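Local atomic coordinates of probable amino acid aminotransferase (Mycobacterium tuberculosis, PDB entry 6Q1Q), a protein that belongs to the class IV aminotransferase family and is probably a two-domain enzyme, modelled here as an assembly of two chains. Residues A116-A121 / S254-A259; A90-Y95 / M110-P115; A43-A48 / A285-D290; V182-R187 / P213-T218. One frame throughout, in Å; residues are numbered along the deposited sequence.

Contact 1 (A116-A121 / S254-A259)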
# COMPACT_ATOMS: atom_id res chain seq x y z
N ALA B 116 9.21 6.71 -21.39
CA ALA B 116 10.52 6.98 -22.00
C ALA B 116 11.66 6.46 -21.14
O ALA B 116 12.75 6.19 -21.66
CB ALA B 116 10.67 8.48 -22.24
N ARG B 117 11.45 6.33 -19.83
CA ARG B 117 12.49 5.80 -18.95
C ARG B 117 12.91 4.39 -19.36
O ARG B 117 14.07 4.01 -19.16
CB ARG B 117 12.00 5.83 -17.50
CG ARG B 117 12.73 4.90 -16.55
CD ARG B 117 12.05 4.85 -15.19
NE ARG B 117 10.68 4.37 -15.28
CZ ARG B 117 10.32 3.09 -15.29
NH1 ARG B 117 9.04 2.76 -15.37
NH2 ARG B 117 11.25 2.14 -15.21
N VAL B 118 12.00 3.62 -19.95
CA VAL B 118 12.26 2.21 -20.22
C VAL B 118 13.39 2.03 -21.23
O VAL B 118 14.27 1.18 -21.05
CB VAL B 118 10.97 1.51 -20.69
CG1 VAL B 118 11.27 0.09 -21.15
CG2 VAL B 118 9.94 1.51 -19.57
N ILE B 119 13.41 2.84 -22.29
CA ILE B 119 14.41 2.64 -23.33
C ILE B 119 15.81 2.96 -22.81
O ILE B 119 16.79 2.28 -23.15
CB ILE B 119 14.07 3.45 -24.60
CG1 ILE B 119 15.18 3.33 -25.64
CG2 ILE B 119 13.81 4.90 -24.26
CD1 ILE B 119 15.47 1.90 -26.09
N GLY B 120 15.93 3.99 -21.97
CA GLY B 120 17.22 4.30 -21.39
C GLY B 120 17.70 3.21 -20.45
O GLY B 120 18.89 2.89 -20.41
N ALA B 121 16.78 2.63 -19.67
CA ALA B 121 17.16 1.57 -18.74
C ALA B 121 17.60 0.31 -19.48
O ALA B 121 18.55 -0.36 -19.06
CB ALA B 121 16.01 1.27 -17.79
N SER B 254 12.11 -7.00 -14.80
CA SER B 254 10.68 -6.85 -14.61
C SER B 254 9.99 -7.08 -15.95
O SER B 254 10.63 -7.31 -16.97
CB SER B 254 10.34 -5.48 -14.02
OG SER B 254 10.95 -4.44 -14.76
N SER B 255 8.66 -7.00 -15.94
CA SER B 255 7.88 -7.40 -17.10
C SER B 255 7.83 -6.32 -18.18
O SER B 255 7.86 -6.65 -19.37
CB SER B 255 6.47 -7.80 -16.67
OG SER B 255 6.50 -9.02 -15.96
N MET B 256 7.75 -5.05 -17.80
CA MET B 256 7.67 -4.00 -18.81
C MET B 256 9.05 -3.49 -19.22
O MET B 256 9.42 -3.55 -20.39
CB MET B 256 6.81 -2.83 -18.31
CG MET B 256 6.71 -1.69 -19.31
SD MET B 256 6.52 -0.07 -18.55
CE MET B 256 5.33 -0.43 -17.26
N THR B 257 9.83 -2.99 -18.26
CA THR B 257 11.25 -2.79 -18.48
C THR B 257 11.95 -4.12 -18.23
O THR B 257 12.06 -4.56 -17.08
CB THR B 257 11.81 -1.66 -17.61
OG1 THR B 257 13.24 -1.75 -17.55
CG2 THR B 257 11.23 -1.71 -16.20
N LEU B 258 12.39 -4.77 -19.31
CA LEU B 258 12.78 -6.17 -19.22
C LEU B 258 14.03 -6.35 -18.37
O LEU B 258 13.99 -7.00 -17.32
CB LEU B 258 12.99 -6.74 -20.62
CG LEU B 258 11.78 -6.53 -21.55
CD1 LEU B 258 12.16 -6.79 -22.99
CD2 LEU B 258 10.63 -7.42 -21.11
N ALA B 259 15.14 -5.77 -18.79
CA ALA B 259 16.39 -5.88 -18.05
C ALA B 259 17.08 -4.53 -18.01
O ALA B 259 17.29 -3.90 -19.05
CB ALA B 259 17.32 -6.93 -18.68
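V118 makes the apolar part of this contact, and its two methyls are put to different uses. CG1, anti to the backbone N (chi1 172°), rests on the backbone of the opposing loop, 3.9 Å from T257 CA. CG2 turns to M256 instead and lies 3.9 Å from its SD; the two side chains cross at about a right angle. The first two torsions of M256 are extended (chi1 179°, chi2 -150°) and carry SD out to the valine; the bend at chi3 turns only CE.

T257 packs against three residues of the helix. Its CB lies on V118, its CG2 reaches the edge of the R117 guanidinium near the plane of that group, 4.0 Å from NH2, and its OG1 faces A121 CB at 4.1 Å. OG1 is buried here and has no polar partner in the model.

The helix 116-124 leads from the antiparallel sheet, with strand 106-113, to the mixed sheet, with strand 126-132, and so joins the two parts of the class IV fold. Residues 254-259 form the turn between antiparallel strands 249-253 and 259-265.

The polar bonds stay within the turn or go to third parties. S254 OG donates to T257 O at 2.6 Å, and S254 N to L258 O at 3.1 Å. M256 O takes a bond from R122 NH1, while S255 OG is hydrogen-bonded to H49 and T219.

Contact 2 (A90-Y95 / M110-P115)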
# COMPACT_ATOMS: atom_id res chain seq x y z
N ALA B 90 2.34 -1.17 -22.90
CA ALA B 90 2.30 -1.51 -21.48
C ALA B 90 0.86 -1.86 -21.13
O ALA B 90 -0.00 -0.98 -21.07
CB ALA B 90 2.82 -0.35 -20.63
N LEU B 91 0.61 -3.14 -20.90
CA LEU B 91 -0.73 -3.64 -20.62
C LEU B 91 -0.81 -4.03 -19.15
O LEU B 91 0.07 -4.72 -18.64
CB LEU B 91 -1.07 -4.83 -21.53
CG LEU B 91 -2.40 -5.56 -21.33
CD1 LEU B 91 -2.90 -6.08 -22.67
CD2 LEU B 91 -2.27 -6.71 -20.34
N ARG B 92 -1.86 -3.57 -18.48
CA ARG B 92 -2.05 -3.86 -17.06
C ARG B 92 -3.42 -4.47 -16.81
O ARG B 92 -4.41 -4.09 -17.44
CB ARG B 92 -1.90 -2.59 -16.22
CG ARG B 92 -0.46 -2.24 -15.88
CD ARG B 92 -0.37 -0.97 -15.07
NE ARG B 92 -0.68 0.21 -15.88
CZ ARG B 92 -0.38 1.45 -15.54
NH1 ARG B 92 0.24 1.70 -14.39
NH2 ARG B 92 -0.70 2.46 -16.34
N LEU B 93 -3.45 -5.44 -15.90
CA LEU B 93 -4.69 -6.04 -15.42
C LEU B 93 -4.93 -5.54 -14.01
O LEU B 93 -4.07 -5.70 -13.14
CB LEU B 93 -4.59 -7.57 -15.44
CG LEU B 93 -3.79 -8.19 -16.59
CD1 LEU B 93 -3.47 -9.65 -16.29
CD2 LEU B 93 -4.56 -8.07 -17.88
N ILE B 94 -6.09 -4.93 -13.77
CA ILE B 94 -6.45 -4.40 -12.46
C ILE B 94 -7.65 -5.18 -11.93
O ILE B 94 -8.67 -5.28 -12.61
CB ILE B 94 -6.72 -2.89 -12.50
CG1 ILE B 94 -5.42 -2.13 -12.77
CG2 ILE B 94 -7.35 -2.42 -11.20
CD1 ILE B 94 -5.38 -1.44 -14.09
N TYR B 95 -7.51 -5.71 -10.72
CA TYR B 95 -8.50 -6.60 -10.12
C TYR B 95 -8.68 -6.13 -8.67
O TYR B 95 -7.86 -6.47 -7.81
CB TYR B 95 -8.05 -8.05 -10.20
CG TYR B 95 -9.09 -9.09 -9.82
CD1 TYR B 95 -10.41 -8.97 -10.24
CD2 TYR B 95 -8.74 -10.21 -9.08
CE1 TYR B 95 -11.36 -9.93 -9.90
CE2 TYR B 95 -9.67 -11.17 -8.74
CZ TYR B 95 -10.97 -11.03 -9.15
OH TYR B 95 -11.90 -11.99 -8.82
N MET B 110 -5.97 -2.48 -19.17
CA MET B 110 -5.52 -1.17 -19.58
C MET B 110 -4.21 -1.31 -20.35
O MET B 110 -3.29 -1.99 -19.88
CB MET B 110 -5.32 -0.25 -18.38
CG MET B 110 -5.18 1.22 -18.74
SD MET B 110 -5.56 2.33 -17.37
CE MET B 110 -4.71 1.50 -16.03
N VAL B 111 -4.14 -0.68 -21.51
CA VAL B 111 -2.91 -0.62 -22.29
C VAL B 111 -2.57 0.85 -22.51
O VAL B 111 -3.44 1.65 -22.89
CB VAL B 111 -3.03 -1.38 -23.63
CG1 VAL B 111 -4.26 -0.92 -24.41
CG2 VAL B 111 -1.76 -1.22 -24.45
N SER B 112 -1.32 1.21 -22.23
CA SER B 112 -0.87 2.59 -22.29
C SER B 112 0.50 2.63 -22.95
O SER B 112 1.13 1.58 -23.11
CB SER B 112 -0.84 3.20 -20.89
OG SER B 112 -0.09 2.40 -19.99
N PRO B 113 1.00 3.80 -23.35
CA PRO B 113 2.35 3.86 -23.93
C PRO B 113 3.41 3.46 -22.92
O PRO B 113 3.24 3.59 -21.71
CB PRO B 113 2.50 5.32 -24.35
CG PRO B 113 1.11 5.84 -24.47
CD PRO B 113 0.31 5.10 -23.45
N VAL B 114 4.52 2.95 -23.45
CA VAL B 114 5.66 2.59 -22.61
C VAL B 114 6.44 3.85 -22.25
O VAL B 114 6.77 4.64 -23.15
CB VAL B 114 6.56 1.58 -23.33
CG1 VAL B 114 7.90 1.45 -22.63
CG2 VAL B 114 5.87 0.23 -23.42
N PRO B 115 6.73 4.09 -20.97
CA PRO B 115 7.40 5.33 -20.58
C PRO B 115 8.78 5.46 -21.22
O PRO B 115 9.43 4.46 -21.55
CB PRO B 115 7.51 5.22 -19.05
CG PRO B 115 6.45 4.23 -18.67
CD PRO B 115 6.36 3.26 -19.80
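A90 O is approached by two groups of the partner strand at once. S112 N gives it a hydrogen bond of 2.8 Å, with the donor tilted 23° from the carbonyl plane. V111 CA adds a CA-H...O contact, 3.2 Å from A90 O. The return bond, from A90 N to S112 O, measures 3.0 Å and closes the ring of this hydrogen-bonded pair. R92 and M110 form the next such pair, with M110 N held by R92 O at 2.8 Å. Between them L91 faces V111 in a non-hydrogen-bonded pair, the two CA atoms only 4.1 Å apart.

A90, R92, M110 and S112 put their side chains on one face. R92 and M110 run side by side in the same direction, and the bend of M110 at its last torsion (chi3 43°) brings CE within 3.6 Å of I94 CD1. The guanidinium of R92 continues past M110 to a salt bridge from NH2 to E100 of the second subunit, whose V27 also packs on M110; R92 NE, buried by this contact, has no partner in the model. Beyond S112, V114 brings CG2 to 4.2 Å from A90 CB. On the other face L91 and V111 lie against T78 and W81 of helix 67-84. This is a plain antiparallel beta hairpin, strands 89-96 and 106-113, within a five-stranded antiparallel sheet backed by a helix.

Contact 3 (A43-A48 / A285-D290)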
# COMPACT_ATOMS: atom_id res chain seq x y z
N ALA B 43 0.77 -9.79 -26.53
CA ALA B 43 1.26 -9.61 -25.17
C ALA B 43 2.15 -10.79 -24.78
O ALA B 43 1.89 -11.94 -25.16
CB ALA B 43 0.10 -9.47 -24.19
N CYS B 44 3.20 -10.50 -24.02
CA CYS B 44 4.23 -11.48 -23.70
C CYS B 44 3.86 -12.26 -22.44
O CYS B 44 3.44 -11.67 -21.44
CB CYS B 44 5.58 -10.79 -23.51
SG CYS B 44 6.18 -9.93 -24.98
N LEU B 45 4.02 -13.58 -22.50
CA LEU B 45 3.86 -14.47 -21.34
C LEU B 45 2.51 -14.25 -20.66
O LEU B 45 2.43 -14.07 -19.44
CB LEU B 45 5.02 -14.27 -20.36
CG LEU B 45 6.43 -14.45 -20.91
CD1 LEU B 45 7.47 -13.90 -19.94
CD2 LEU B 45 6.71 -15.91 -21.22
N VAL B 46 1.45 -14.29 -21.46
CA VAL B 46 0.12 -13.97 -20.94
C VAL B 46 -0.30 -14.96 -19.86
O VAL B 46 -0.77 -14.58 -18.78
CB VAL B 46 -0.91 -13.92 -22.09
CG1 VAL B 46 -2.31 -13.67 -21.54
CG2 VAL B 46 -0.53 -12.86 -23.10
N GLU B 47 -0.13 -16.26 -20.13
CA GLU B 47 -0.59 -17.28 -19.20
C GLU B 47 0.15 -17.20 -17.87
O GLU B 47 -0.47 -17.28 -16.80
CB GLU B 47 -0.44 -18.66 -19.82
CG GLU B 47 -1.37 -18.89 -20.99
CD GLU B 47 -2.82 -18.58 -20.65
OE1 GLU B 47 -3.31 -19.09 -19.62
OE2 GLU B 47 -3.47 -17.84 -21.42
N ALA B 48 1.47 -17.05 -17.91
CA ALA B 48 2.24 -16.99 -16.68
C ALA B 48 1.86 -15.77 -15.84
O ALA B 48 1.89 -15.84 -14.60
CB ALA B 48 3.74 -16.98 -16.99
N ALA B 285 14.57 -13.49 -25.52
CA ALA B 285 14.06 -14.81 -25.87
C ALA B 285 13.09 -15.37 -24.83
O ALA B 285 12.25 -16.21 -25.17
CB ALA B 285 15.22 -15.79 -26.07
N ALA B 286 13.19 -14.92 -23.58
CA ALA B 286 12.33 -15.46 -22.53
C ALA B 286 10.89 -14.99 -22.69
O ALA B 286 9.95 -15.76 -22.48
CB ALA B 286 12.87 -15.09 -21.16
N ILE B 287 10.69 -13.72 -23.06
CA ILE B 287 9.34 -13.15 -23.11
C ILE B 287 8.56 -13.57 -24.34
O ILE B 287 7.39 -13.22 -24.47
CB ILE B 287 9.39 -11.61 -23.03
CG1 ILE B 287 10.10 -11.04 -24.26
CG2 ILE B 287 10.08 -11.17 -21.76
CD1 ILE B 287 9.86 -9.56 -24.46
N VAL B 288 9.18 -14.31 -25.26
CA VAL B 288 8.47 -14.95 -26.35
C VAL B 288 8.65 -16.47 -26.32
O VAL B 288 8.36 -17.15 -27.30
CB VAL B 288 8.89 -14.36 -27.71
CG1 VAL B 288 8.53 -12.89 -27.79
CG2 VAL B 288 10.39 -14.55 -27.93
N SER B 289 9.11 -17.00 -25.19
CA SER B 289 9.36 -18.43 -25.07
C SER B 289 8.09 -19.27 -25.07
O SER B 289 8.18 -20.49 -25.19
CB SER B 289 10.16 -18.71 -23.80
OG SER B 289 9.57 -18.08 -22.68
N ASP B 290 6.92 -18.65 -24.93
CA ASP B 290 5.65 -19.37 -24.91
C ASP B 290 4.95 -19.36 -26.26
O ASP B 290 3.88 -19.98 -26.39
CB ASP B 290 4.73 -18.78 -23.84
CG ASP B 290 4.46 -17.30 -24.05
OD1 ASP B 290 5.29 -16.62 -24.69
OD2 ASP B 290 3.41 -16.81 -23.57
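The carboxylate of D290 has L45 over one of its faces: CD2 sits almost straight above the group, 3.9 Å from D290 CG, and on the same side L45 CA comes to 3.3 Å from OD2. D290 CG lies between its own backbone N and carbonyl carbon (chi1 58°), which turns the carboxylate back toward the leucine. OD1 is buried here without a partner in the model. OD2 lies near the start of helix 46-59, for which L45 is the N-cap residue, 3.8 Å from V46 N; the positive end of the helix dipole would probably favour a charged carboxylate at this spot.

The contact brings the far C-terminal tail, just past helix 275-286, against the beginning of helix 46-59 and the end of the short edge strand 42-43 of the antiparallel sheet. A type I beta turn from A286 to S289, closed by S289 N to A286 O at 3.1 Å, reverses the chain just before D290, whose CB points toward L45.

Against the turn, side-chain carbons pack on backbone and on I287. L45 lays its methyls along it: CD1 rests 3.8 Å from I287 CA, and CD2 lies 3.5 Å from A286 O. C44 comes in beside it, its CB against the I287 carbonyl and its SG 3.7 Å from I287 CD1. A222 of helix 218-229 touches L45 and A286, while I287 also packs on L37 and R39 of strand 31-39.

Contact 4 (V182-R187 / P213-T218)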
# COMPACT_ATOMS: atom_id res chain seq x y z
N VAL B 182 20.14 -9.69 0.36
CA VAL B 182 19.47 -8.99 -0.73
C VAL B 182 18.07 -9.55 -0.92
O VAL B 182 17.87 -10.77 -0.95
CB VAL B 182 20.30 -9.09 -2.02
CG1 VAL B 182 19.53 -8.52 -3.20
CG2 VAL B 182 21.63 -8.38 -1.85
N LEU B 183 17.09 -8.65 -1.06
CA LEU B 183 15.69 -9.03 -1.18
C LEU B 183 15.17 -8.82 -2.60
O LEU B 183 15.02 -9.79 -3.35
CB LEU B 183 14.84 -8.26 -0.17
CG LEU B 183 15.07 -8.61 1.30
CD1 LEU B 183 14.34 -7.63 2.20
CD2 LEU B 183 14.63 -10.03 1.58
N GLU B 184 14.91 -7.59 -3.00
CA GLU B 184 14.26 -7.32 -4.28
C GLU B 184 14.37 -5.83 -4.57
O GLU B 184 14.94 -5.06 -3.79
CB GLU B 184 12.79 -7.77 -4.25
CG GLU B 184 11.95 -6.98 -3.25
CD GLU B 184 10.51 -7.44 -3.18
OE1 GLU B 184 10.02 -8.02 -4.17
OE2 GLU B 184 9.86 -7.22 -2.13
N GLY B 185 13.82 -5.42 -5.71
CA GLY B 185 13.67 -4.02 -6.02
C GLY B 185 12.24 -3.58 -5.80
O GLY B 185 11.31 -4.39 -5.74
N PRO B 186 12.03 -2.27 -5.66
CA PRO B 186 10.65 -1.77 -5.51
C PRO B 186 9.76 -2.09 -6.70
O PRO B 186 8.53 -2.15 -6.54
CB PRO B 186 10.84 -0.25 -5.35
CG PRO B 186 12.24 0.03 -5.84
CD PRO B 186 13.03 -1.20 -5.53
N ARG B 187 10.34 -2.30 -7.88
CA ARG B 187 9.56 -2.64 -9.07
C ARG B 187 10.22 -3.72 -9.92
O ARG B 187 9.86 -3.88 -11.09
CB ARG B 187 9.33 -1.39 -9.93
CG ARG B 187 10.58 -0.53 -10.07
CD ARG B 187 10.42 0.58 -11.11
NE ARG B 187 11.60 1.43 -11.15
CZ ARG B 187 11.60 2.69 -11.56
NH1 ARG B 187 10.47 3.25 -11.99
NH2 ARG B 187 12.72 3.40 -11.56
N PRO B 213 10.50 -12.66 1.85
CA PRO B 213 9.34 -11.77 1.70
C PRO B 213 9.45 -10.89 0.46
O PRO B 213 9.58 -9.67 0.58
CB PRO B 213 9.36 -10.94 2.98
CG PRO B 213 10.81 -10.89 3.35
CD PRO B 213 11.35 -12.25 2.99
N ILE B 214 9.42 -11.50 -0.72
CA ILE B 214 9.63 -10.79 -1.97
C ILE B 214 8.56 -11.22 -2.96
O ILE B 214 7.80 -12.16 -2.73
CB ILE B 214 11.03 -11.05 -2.57
CG1 ILE B 214 11.18 -12.52 -2.94
CG2 ILE B 214 12.12 -10.65 -1.59
CD1 ILE B 214 12.49 -12.85 -3.62
N LEU B 215 8.51 -10.52 -4.09
CA LEU B 215 7.59 -10.88 -5.16
C LEU B 215 8.32 -11.79 -6.14
O LEU B 215 9.44 -11.49 -6.55
CB LEU B 215 7.09 -9.62 -5.88
CG LEU B 215 6.07 -8.74 -5.17
CD1 LEU B 215 5.81 -7.47 -5.96
CD2 LEU B 215 4.77 -9.51 -4.98
N ARG B 216 7.67 -12.88 -6.52
CA ARG B 216 8.26 -13.79 -7.50
C ARG B 216 8.12 -13.22 -8.90
O ARG B 216 7.05 -12.74 -9.28
CB ARG B 216 7.64 -15.18 -7.40
CG ARG B 216 8.23 -16.03 -6.31
CD ARG B 216 7.34 -17.23 -6.11
NE ARG B 216 7.79 -18.14 -5.05
CZ ARG B 216 8.79 -19.03 -5.19
NH1 ARG B 216 9.16 -19.83 -4.21
NH2 ARG B 216 9.45 -19.10 -6.33
N GLY B 217 9.20 -13.29 -9.65
CA GLY B 217 9.28 -12.68 -10.96
C GLY B 217 8.90 -13.55 -12.13
O GLY B 217 9.55 -14.57 -12.41
N THR B 218 7.83 -13.17 -12.83
CA THR B 218 7.43 -13.90 -14.02
C THR B 218 8.53 -13.86 -15.08
O THR B 218 8.84 -14.88 -15.70
CB THR B 218 6.13 -13.32 -14.58
OG1 THR B 218 5.18 -13.16 -13.52
CG2 THR B 218 5.55 -14.23 -15.65
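I214 lays its CG2 methyl across the backbone and base of L183, 3.5 Å from L183 O and 3.9 Å from L183 CB. The two side chains cross obliquely. Both partners belong to loops around the mixed sheet of the class IV aminotransferase fold: residues 182-187 lead into strand 189-195, and residues 213-218 run into helix 218-229, with G217 as its N-cap. P213 widens the apolar patch, since its CD lies 4.2 Å from L183 CD2.

E184 runs alongside I214, the two side chains pointing opposite ways. CB and CG of the glutamate lie along I214 CG2, while its carboxyl carbon CD passes over the base of the isoleucine, 3.7 Å from I214 CA. This path comes from a first torsion that places CG between the backbone N and the carbonyl carbon (chi1 65°), followed by an extended chain that carries the carboxylate past I214 to the next peptide of the facing loop.

Each loop is also bonded to its surroundings. L183 and E184 make backbone hydrogen bonds with F175 of strand 172-176, and R187 forms a salt bridge to D172 in the same strand. On the other loop, I214 O accepts from S149 OG. L215 packs its CB 3.8 Å from E184 OE1, and its side chain is also about 4 Å from a bound 1,2-ethanediol. The one hydrogen bond between the loops runs from L215 N to E184 OE1: it is 2.9 Å long and nearly straight at 167°, and the N-H meets the oxygen from above the carboxylate plane, 38° out of it.

In the fold
Contact 1 is the hub, for it touches each of the other three. M256 SD reaches P115 CD of contact 2 at 3.6 Å, L258 CD2 meets I287 CG2 of contact 3 at 3.8 Å, and R117 CZ lies 3.3 Å from R187 NH1 of contact 4. Contacts 3 and 4 also meet, A48 CB packing 3.6 Å from T218 CG2, whereas contacts 2 and 4 stay apart, with nearest atoms about 8 Å from each other. Along the chain, contact 3 closes the widest loop and contains the others; contact 4 is nested within contact 1, which follows contact 2. The bound 1,2-ethanediol lies beside contact 4.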